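Local coordinates for PixA inclusion body protein (Burkholderia cenocepacia, PDB 4LZK) that is of unknown function but belongs to the PixA family of inclusion body proteins and forms a beta-rich fold, at residues S93-V102 against L158-R167; I20-I31 against I48-G58. All coordinates share one frame; numbering follows the deposited sequence.

Contact 1 of 2, residues S93-V102 against L158-R167; sequences SGDAALIYHV and LATSFALYTR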
loop_
_atom_site.group_PDB
_atom_site.type_symbol
_atom_site.label_atom_id
_atom_site.label_comp_id
_atom_site.label_asym_id
_atom_site.label_seq_id
_atom_site.Cartn_x
_atom_site.Cartn_y
_atom_site.Cartn_z
ATOM N N SER C 93 7.883 25.785 8.078
ATOM C CA SER C 93 7.420 26.939 8.909
ATOM C C SER C 93 8.248 27.068 10.236
ATOM O O SER C 93 8.263 28.090 10.833
ATOM C CB SER C 93 5.939 26.812 9.223
ATOM O OG SER C 93 5.676 25.726 10.054
ATOM N N GLY C 94 8.864 25.994 10.667
ATOM C CA GLY C 94 9.660 25.922 11.902
ATOM C C GLY C 94 11.043 25.410 11.567
ATOM O O GLY C 94 11.870 26.187 11.030
ATOM N N ASP C 95 11.293 24.125 11.782
ATOM C CA ASP C 95 12.485 23.516 11.157
ATOM C C ASP C 95 12.268 23.685 9.644
ATOM O O ASP C 95 11.123 23.762 9.186
ATOM C CB ASP C 95 12.618 22.009 11.403
ATOM C CG ASP C 95 12.560 21.577 12.890
ATOM O OD1 ASP C 95 13.072 22.314 13.760
ATOM O OD2 ASP C 95 12.049 20.415 13.153
ATOM N N ALA C 96 13.337 23.816 8.873
ATOM C CA ALA C 96 13.193 23.854 7.394
ATOM C C ALA C 96 14.149 22.785 6.852
ATOM O O ALA C 96 15.305 22.657 7.350
ATOM C CB ALA C 96 13.591 25.170 6.878
ATOM N N ALA C 97 13.710 22.026 5.868
ATOM C CA ALA C 97 14.581 21.107 5.194
ATOM C C ALA C 97 14.724 21.648 3.792
ATOM O O ALA C 97 13.719 21.766 3.077
ATOM C CB ALA C 97 13.971 19.751 5.138
ATOM N N LEU C 98 15.923 22.029 3.419
ATOM C CA LEU C 98 16.165 22.700 2.136
ATOM C C LEU C 98 17.163 21.893 1.311
ATOM O O LEU C 98 18.303 21.761 1.666
ATOM C CB LEU C 98 16.714 24.072 2.401
ATOM C CG LEU C 98 15.748 24.954 3.199
ATOM C CD1 LEU C 98 16.475 26.223 3.536
ATOM C CD2 LEU C 98 14.536 25.289 2.390
ATOM N N ILE C 99 16.703 21.397 0.181
ATOM C CA ILE C 99 17.534 20.661 -0.747
ATOM C C ILE C 99 18.617 21.595 -1.367
ATOM O O ILE C 99 18.301 22.708 -1.747
ATOM C CB ILE C 99 16.683 20.076 -1.881
ATOM C CG1 ILE C 99 15.686 19.035 -1.360
ATOM C CG2 ILE C 99 17.549 19.405 -2.912
ATOM C CD1 ILE C 99 14.690 18.643 -2.429
ATOM N N TYR C 100 19.837 21.111 -1.480
ATOM C CA TYR C 100 20.898 21.869 -2.158
ATOM C C TYR C 100 21.575 21.087 -3.235
ATOM O O TYR C 100 22.273 21.631 -4.069
ATOM C CB TYR C 100 21.942 22.383 -1.169
ATOM C CG TYR C 100 22.721 21.351 -0.414
ATOM C CD1 TYR C 100 22.239 20.835 0.795
ATOM C CD2 TYR C 100 23.958 20.923 -0.847
ATOM C CE1 TYR C 100 22.993 19.937 1.518
ATOM C CE2 TYR C 100 24.732 20.015 -0.135
ATOM C CZ TYR C 100 24.236 19.499 1.060
ATOM O OH TYR C 100 25.009 18.554 1.737
ATOM N N HIS C 101 21.284 19.818 -3.338
ATOM C CA HIS C 101 21.898 19.033 -4.415
ATOM C C HIS C 101 21.221 17.717 -4.768
ATOM O O HIS C 101 20.663 17.059 -3.901
ATOM C CB HIS C 101 23.306 18.673 -3.985
ATOM C CG HIS C 101 24.153 18.261 -5.116
ATOM N ND1 HIS C 101 24.948 17.120 -5.092
ATOM C CD2 HIS C 101 24.277 18.791 -6.358
ATOM C CE1 HIS C 101 25.561 17.003 -6.258
ATOM N NE2 HIS C 101 25.150 17.980 -7.049
ATOM N N VAL C 102 21.257 17.329 -6.044
ATOM C CA VAL C 102 20.802 16.001 -6.465
ATOM C C VAL C 102 21.860 15.392 -7.355
ATOM O O VAL C 102 22.433 16.090 -8.219
ATOM C CB VAL C 102 19.449 16.069 -7.237
ATOM C CG1 VAL C 102 19.016 14.728 -7.663
ATOM C CG2 VAL C 102 18.385 16.760 -6.467
ATOM N N LEU C 158 19.072 7.998 -7.203
ATOM C CA LEU C 158 19.510 9.360 -6.974
ATOM C C LEU C 158 19.712 9.670 -5.508
ATOM O O LEU C 158 18.916 9.206 -4.662
ATOM C CB LEU C 158 18.400 10.257 -7.478
ATOM C CG LEU C 158 18.200 9.911 -8.953
ATOM C CD1 LEU C 158 16.810 9.412 -9.312
ATOM C CD2 LEU C 158 18.677 11.043 -9.796
ATOM N N ALA C 159 20.809 10.390 -5.158
ATOM C CA ALA C 159 20.976 10.912 -3.863
ATOM C C ALA C 159 20.563 12.360 -3.808
ATOM O O ALA C 159 21.065 13.144 -4.623
ATOM C CB ALA C 159 22.433 10.771 -3.450
ATOM N N THR C 160 19.725 12.740 -2.863
ATOM C CA THR C 160 19.315 14.151 -2.702
ATOM C C THR C 160 19.838 14.609 -1.331
ATOM O O THR C 160 19.485 14.000 -0.296
ATOM C CB THR C 160 17.818 14.286 -2.760
ATOM O OG1 THR C 160 17.328 13.839 -4.073
ATOM C CG2 THR C 160 17.419 15.719 -2.492
ATOM N N SER C 161 20.656 15.653 -1.309
ATOM C CA SER C 161 21.223 16.184 -0.102
ATOM C C SER C 161 20.493 17.490 0.297
ATOM O O SER C 161 20.087 18.269 -0.555
ATOM C CB SER C 161 22.686 16.511 -0.298
ATOM O OG SER C 161 23.370 15.348 -0.675
ATOM N N PHE C 162 20.247 17.653 1.585
ATOM C CA PHE C 162 19.507 18.780 2.086
ATOM C C PHE C 162 20.078 19.271 3.389
ATOM O O PHE C 162 20.718 18.556 4.147
ATOM C CB PHE C 162 18.027 18.442 2.257
ATOM C CG PHE C 162 17.712 17.474 3.387
ATOM C CD1 PHE C 162 17.706 16.080 3.174
ATOM C CD2 PHE C 162 17.303 17.925 4.638
ATOM C CE1 PHE C 162 17.379 15.225 4.173
ATOM C CE2 PHE C 162 16.993 17.024 5.644
ATOM C CZ PHE C 162 17.012 15.695 5.406
ATOM N N ALA C 163 19.852 20.555 3.637
ATOM C CA ALA C 163 20.259 21.153 4.927
ATOM C C ALA C 163 19.052 21.184 5.814
ATOM O O ALA C 163 17.947 21.551 5.378
ATOM C CB ALA C 163 20.782 22.568 4.719
ATOM N N LEU C 164 19.224 20.755 7.058
ATOM C CA LEU C 164 18.185 20.851 8.045
ATOM C C LEU C 164 18.492 22.064 8.980
ATOM O O LEU C 164 19.535 22.106 9.681
ATOM C CB LEU C 164 18.122 19.542 8.793
ATOM C CG LEU C 164 16.856 19.210 9.509
ATOM C CD1 LEU C 164 16.911 17.841 10.071
ATOM C CD2 LEU C 164 16.559 20.165 10.615
ATOM N N TYR C 165 17.593 23.035 8.986
ATOM C CA TYR C 165 17.785 24.221 9.864
ATOM C C TYR C 165 16.790 24.150 10.983
ATOM O O TYR C 165 15.661 23.651 10.777
ATOM C CB TYR C 165 17.622 25.529 9.097
ATOM C CG TYR C 165 18.697 25.814 8.162
ATOM C CD1 TYR C 165 19.872 26.452 8.556
ATOM C CD2 TYR C 165 18.579 25.417 6.841
ATOM C CE1 TYR C 165 20.878 26.694 7.652
ATOM C CE2 TYR C 165 19.547 25.661 5.955
ATOM C CZ TYR C 165 20.716 26.264 6.362
ATOM O OH TYR C 165 21.676 26.446 5.412
ATOM N N THR C 166 17.175 24.558 12.206
ATOM C CA THR C 166 16.143 24.623 13.205
ATOM C C THR C 166 15.765 26.075 13.465
ATOM O O THR C 166 16.538 26.975 13.208
ATOM C CB THR C 166 16.500 23.971 14.574
ATOM O OG1 THR C 166 17.810 24.388 14.998
ATOM C CG2 THR C 166 16.397 22.466 14.488
ATOM N N ARG C 167 14.560 26.249 13.965
ATOM C CA ARG C 167 14.007 27.583 14.315
ATOM C C ARG C 167 14.273 27.780 15.757
ATOM O O ARG C 167 13.778 27.005 16.580
ATOM C CB ARG C 167 12.469 27.632 14.160
ATOM C CG ARG C 167 11.886 29.003 14.506
ATOM C CD ARG C 167 10.407 28.986 14.848
ATOM N NE ARG C 167 9.856 30.347 14.933
ATOM C CZ ARG C 167 9.243 30.988 13.932
ATOM N NH1 ARG C 167 9.045 30.361 12.765
ATOM N NH2 ARG C 167 8.779 32.237 14.106
HETATM O O HOH W 1 23.273 15.072 -3.528
#

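Contact 2 of 2, residues I20-I31 against I48-G58; sequences IQILAVIDTNYI and IPSTALFMLNG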
loop_
_atom_site.group_PDB
_atom_site.type_symbol
_atom_site.label_atom_id
_atom_site.label_comp_id
_atom_site.label_asym_id
_atom_site.label_seq_id
_atom_site.Cartn_x
_atom_site.Cartn_y
_atom_site.Cartn_z
ATOM N N ILE C 20 6.331 16.538 -14.368
ATOM C CA ILE C 20 5.940 15.901 -13.146
ATOM C C ILE C 20 6.522 16.709 -11.983
ATOM O O ILE C 20 7.652 17.062 -11.976
ATOM C CB ILE C 20 6.562 14.520 -13.101
ATOM C CG1 ILE C 20 6.082 13.731 -14.323
ATOM C CG2 ILE C 20 6.134 13.840 -11.819
ATOM C CD1 ILE C 20 7.018 12.547 -14.576
ATOM N N GLN C 21 5.690 17.067 -11.049
ATOM C CA GLN C 21 6.165 17.713 -9.880
ATOM C C GLN C 21 6.368 16.710 -8.767
ATOM O O GLN C 21 5.482 15.879 -8.472
ATOM C CB GLN C 21 5.113 18.753 -9.437
ATOM C CG GLN C 21 4.751 19.862 -10.417
ATOM C CD GLN C 21 3.384 20.475 -10.032
ATOM O OE1 GLN C 21 2.332 19.774 -10.045
ATOM N NE2 GLN C 21 3.376 21.728 -9.745
ATOM N N ILE C 22 7.500 16.833 -8.056
ATOM C CA ILE C 22 7.785 15.890 -7.048
ATOM C C ILE C 22 8.022 16.672 -5.753
ATOM O O ILE C 22 8.729 17.625 -5.808
ATOM C CB ILE C 22 9.031 14.989 -7.373
ATOM C CG1 ILE C 22 8.882 14.184 -8.671
ATOM C CG2 ILE C 22 9.348 14.092 -6.203
ATOM C CD1 ILE C 22 10.227 13.589 -9.116
ATOM N N LEU C 23 7.427 16.244 -4.631
ATOM C CA LEU C 23 7.630 16.853 -3.331
ATOM C C LEU C 23 8.190 15.847 -2.350
ATOM O O LEU C 23 7.574 14.772 -2.047
ATOM C CB LEU C 23 6.344 17.536 -2.809
ATOM C CG LEU C 23 6.520 18.402 -1.551
ATOM C CD1 LEU C 23 7.371 19.629 -1.870
ATOM C CD2 LEU C 23 5.148 18.756 -1.005
ATOM N N ALA C 24 9.327 16.177 -1.767
ATOM C CA ALA C 24 9.855 15.396 -0.694
ATOM C C ALA C 24 9.481 16.079 0.604
ATOM O O ALA C 24 9.737 17.232 0.762
ATOM C CB ALA C 24 11.397 15.172 -0.771
ATOM N N VAL C 25 8.848 15.309 1.486
ATOM C CA VAL C 25 8.392 15.787 2.788
ATOM C C VAL C 25 9.154 15.067 3.889
ATOM O O VAL C 25 8.983 13.877 4.064
ATOM C CB VAL C 25 6.882 15.606 2.944
ATOM C CG1 VAL C 25 6.395 16.046 4.357
ATOM C CG2 VAL C 25 6.164 16.358 1.821
ATOM N N ILE C 26 9.944 15.780 4.664
ATOM C CA ILE C 26 10.928 15.171 5.530
ATOM C C ILE C 26 10.478 15.324 6.966
ATOM O O ILE C 26 10.014 16.429 7.354
ATOM C CB ILE C 26 12.295 15.875 5.341
ATOM C CG1 ILE C 26 12.767 15.598 3.916
ATOM C CG2 ILE C 26 13.338 15.414 6.389
ATOM C CD1 ILE C 26 13.429 16.696 3.232
ATOM N N ASP C 27 10.507 14.232 7.720
ATOM C CA ASP C 27 10.160 14.217 9.171
ATOM C C ASP C 27 11.410 14.709 9.976
ATOM O O ASP C 27 12.274 13.933 10.407
ATOM C CB ASP C 27 9.688 12.852 9.605
ATOM C CG ASP C 27 9.146 12.800 11.081
ATOM O OD1 ASP C 27 9.341 13.741 11.852
ATOM O OD2 ASP C 27 8.527 11.782 11.430
ATOM N N THR C 28 11.519 16.014 10.094
ATOM C CA THR C 28 12.679 16.626 10.666
ATOM C C THR C 28 12.809 16.270 12.140
ATOM O O THR C 28 13.896 16.128 12.638
ATOM C CB THR C 28 12.736 18.157 10.408
ATOM O OG1 THR C 28 11.532 18.794 10.867
ATOM C CG2 THR C 28 12.986 18.411 8.952
ATOM N N ASN C 29 11.686 16.127 12.860
ATOM C CA ASN C 29 11.736 15.679 14.263
ATOM C C ASN C 29 12.336 14.291 14.417
ATOM O O ASN C 29 13.098 14.020 15.339
ATOM C CB ASN C 29 10.373 15.762 14.901
ATOM C CG ASN C 29 9.960 17.221 15.165
ATOM O OD1 ASN C 29 10.812 18.098 15.266
ATOM N ND2 ASN C 29 8.658 17.474 15.249
ATOM N N TYR C 30 11.999 13.401 13.521
ATOM C CA TYR C 30 12.562 12.094 13.528
ATOM C C TYR C 30 14.077 12.127 13.284
ATOM O O TYR C 30 14.871 11.430 13.994
ATOM C CB TYR C 30 11.879 11.221 12.487
ATOM C CG TYR C 30 12.511 9.866 12.482
ATOM C CD1 TYR C 30 12.721 9.203 13.687
ATOM C CD2 TYR C 30 12.981 9.271 11.310
ATOM C CE1 TYR C 30 13.346 7.984 13.726
ATOM C CE2 TYR C 30 13.596 8.044 11.344
ATOM C CZ TYR C 30 13.770 7.398 12.559
ATOM O OH TYR C 30 14.380 6.163 12.647
ATOM N N ILE C 31 14.510 12.932 12.308
ATOM C CA ILE C 31 15.924 13.070 12.015
ATOM C C ILE C 31 16.708 13.578 13.223
ATOM O O ILE C 31 17.777 13.084 13.575
ATOM C CB ILE C 31 16.174 14.130 10.885
ATOM C CG1 ILE C 31 15.423 13.782 9.602
ATOM C CG2 ILE C 31 17.626 14.232 10.551
ATOM C CD1 ILE C 31 15.510 12.391 9.282
ATOM N N ILE C 48 20.653 9.291 5.704
ATOM C CA ILE C 48 19.441 8.971 6.428
ATOM C C ILE C 48 18.636 7.936 5.682
ATOM O O ILE C 48 18.686 7.866 4.447
ATOM C CB ILE C 48 18.518 10.193 6.695
ATOM C CG1 ILE C 48 17.794 10.632 5.409
ATOM C CG2 ILE C 48 19.293 11.296 7.353
ATOM C CD1 ILE C 48 16.994 11.889 5.491
ATOM N N PRO C 49 17.875 7.097 6.418
ATOM C CA PRO C 49 17.061 6.108 5.714
ATOM C C PRO C 49 15.907 6.738 5.024
ATOM O O PRO C 49 15.455 7.798 5.454
ATOM C CB PRO C 49 16.591 5.178 6.851
ATOM C CG PRO C 49 16.570 6.069 8.051
ATOM C CD PRO C 49 17.788 6.954 7.873
ATOM N N SER C 50 15.365 6.099 3.984
ATOM C CA SER C 50 14.215 6.646 3.282
ATOM C C SER C 50 12.960 6.574 4.152
ATOM O O SER C 50 11.968 7.176 3.874
ATOM C CB SER C 50 14.001 5.892 1.945
ATOM O OG SER C 50 13.796 4.535 2.241
ATOM N N THR C 51 13.070 5.859 5.241
ATOM C CA THR C 51 12.042 5.731 6.248
ATOM C C THR C 51 11.710 7.099 6.956
ATOM O O THR C 51 10.605 7.332 7.519
ATOM C CB THR C 51 12.629 4.686 7.219
ATOM O OG1 THR C 51 11.709 3.641 7.428
ATOM C CG2 THR C 51 13.087 5.261 8.408
ATOM N N ALA C 52 12.659 8.007 6.895
ATOM C CA ALA C 52 12.555 9.312 7.536
ATOM C C ALA C 52 11.825 10.351 6.698
ATOM O O ALA C 52 11.741 11.505 7.082
ATOM C CB ALA C 52 13.954 9.817 7.789
ATOM N N LEU C 53 11.327 9.989 5.537
ATOM C CA LEU C 53 10.698 10.971 4.736
ATOM C C LEU C 53 9.644 10.335 3.873
ATOM O O LEU C 53 9.496 9.123 3.880
ATOM C CB LEU C 53 11.741 11.734 3.896
ATOM C CG LEU C 53 12.446 10.851 2.838
ATOM C CD1 LEU C 53 12.357 11.550 1.494
ATOM C CD2 LEU C 53 13.877 10.675 3.245
ATOM N N PHE C 54 8.912 11.135 3.125
ATOM C CA PHE C 54 7.865 10.660 2.223
ATOM C C PHE C 54 8.080 11.392 0.869
ATOM O O PHE C 54 8.487 12.556 0.858
ATOM C CB PHE C 54 6.540 11.053 2.793
ATOM C CG PHE C 54 6.330 10.638 4.213
ATOM C CD1 PHE C 54 5.949 9.347 4.516
ATOM C CD2 PHE C 54 6.486 11.529 5.251
ATOM C CE1 PHE C 54 5.721 8.946 5.840
ATOM C CE2 PHE C 54 6.256 11.133 6.593
ATOM C CZ PHE C 54 5.868 9.844 6.870
HETATM N N MSE C 55 7.814 10.758 -0.232
HETATM C CA MSE C 55 7.959 11.443 -1.559
HETATM C C MSE C 55 6.633 11.273 -2.296
HETATM O O MSE C 55 6.057 10.223 -2.258
HETATM C CB MSE C 55 9.076 10.854 -2.371
HETATM C CG MSE C 55 10.458 11.311 -1.891
HETATM SE SE MSE C 55 11.949 10.655 -2.990
HETATM C CE MSE C 55 11.827 11.987 -4.347
ATOM N N LEU C 56 6.149 12.340 -2.882
ATOM C CA LEU C 56 4.886 12.375 -3.608
ATOM C C LEU C 56 5.144 12.931 -4.995
ATOM O O LEU C 56 6.089 13.768 -5.173
ATOM C CB LEU C 56 3.994 13.327 -2.885
ATOM C CG LEU C 56 3.737 12.949 -1.399
ATOM C CD1 LEU C 56 2.915 14.043 -0.828
ATOM C CD2 LEU C 56 3.090 11.609 -1.159
ATOM N N ASN C 57 4.330 12.548 -5.957
ATOM C CA ASN C 57 4.436 13.096 -7.281
ATOM C C ASN C 57 3.042 13.203 -7.919
ATOM O O ASN C 57 2.109 12.484 -7.571
ATOM C CB ASN C 57 5.391 12.262 -8.184
ATOM C CG ASN C 57 4.871 10.891 -8.418
ATOM O OD1 ASN C 57 5.082 10.025 -7.597
ATOM N ND2 ASN C 57 4.023 10.721 -9.468
ATOM N N GLY C 58 2.870 14.157 -8.789
ATOM C CA GLY C 58 1.581 14.314 -9.461
ATOM C C GLY C 58 1.368 13.255 -10.517
ATOM O O GLY C 58 2.291 12.618 -11.014
#

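Contact 1 of 2, residues S93-V102 against L158-R167
Backbone bonds join A96 and L98 to Y165 and A163 in both directions. The bond from Y165 N to A96 O is short, 2.8 Å, and almost straight. At S161 the register slips by one residue. S161 O takes the N-H of Y100 at 3.0 Å and a weak second bond from H101 N, while S161 N returns a bond to H101 O. Beside this bulge a water bonds to S161 OG and lies 3.1 Å from A159 O. Its bond to H101 ND1 is weak.

The aromatic contacts differ along the pair. CG of Y100 sits between its backbone N and carbonyl carbon (chi1 63°), which swings the ring across the neighbouring strand. CB of S161 lies over one ring face, a CH-pi contact 4.0 Å from the centroid. The backbone N of A163 meets the same ring at its edge. Y100 OH bonds to A42 O. The ring of F162 reaches A97, with CD2 3.8 Å from A97 CB. L98 and Y165 cross at about a right angle, and L98 CD1 touches CE2 of the ring at 4.0 Å.

Aliphatic packing continues where I99 CG2 meets T160 CG2 at 3.7 Å. T160 OG1 is turned to W182 NE1 on the adjacent strand 172-186.

At the end of the pair near R167, D95 lies alongside T166, with OD1 3.4 Å from T166 CG2. D95 OD1 makes a salt bridge with K32, and OD2 bonds to T28 OG1.

The two strands are an antiparallel pair within a larger mixed sheet, broken by a classic beta bulge, with Y100 and H101 both facing S161.

Contact 2 of 2, residues I20-I31 against I48-G58
V25 N gives the shortest polar bond here, 2.8 Å to F54 O and nearly straight at 175°. F54 N returns a bond to V25 O. L23 and L56 form a second two-way pair. G58 N to Q21 O and D27 N to A52 O, both 3.1 Å, extend the bonding past the two ends of strand 53-57.

The side chains of I22, A24, I26, L53, M55 and N57 share one face of the sheet. M55 is a selenomethionine. Its chain bends at the selenium (chi3 82°), which brings CE to 3.7 Å from I22 CG2. Its CG packs on A24 CB. I26 and L53 lie side by side, with I26 CG1 4.0 Å from L53 CB. W180 of strand 172-186 packs on A24 and M55 from this side. On the other face, F54 CD2 lies 3.6 Å from V25 O, which meets the ring obliquely.

Beyond the strands, A52 CB fits against the first turn of helix 28-34. I31 CD1 presses on it at 3.4 Å, a tight carbon contact. The Y30 ring meets the same methyl with its edge, CD2 at 3.7 Å. D27 is the N-cap of this helix: its OD1 accepts from Y30 N, from above the carboxylate plane. Y30 OH bonds to Y30 of the fourth subunit.

The backbone amides thus pair within a largely apolar setting, and one aspartate both ends the strand pairing through its N-H and caps the helix through its carboxylate.

Contact 1 and contact 2 belong to two different sheets that pack together, with centres about 10 Å apart. They follow one another in the chain: contact 2 closes before contact 1 opens. Apolar side chains join them in the interior. A97 CB of contact 1 lies 3.6 Å from I26 CD1 of contact 2, and F162 CE1 lies 3.6 Å from I48 CD1. Near the start of helix 28-34 the link is polar, a probable hydrogen bond of 2.8 Å between D95 OD2 and T28 OG1. Both contacts also touch the second subunit, through R167 in contact 1 and through F54 among others in contact 2.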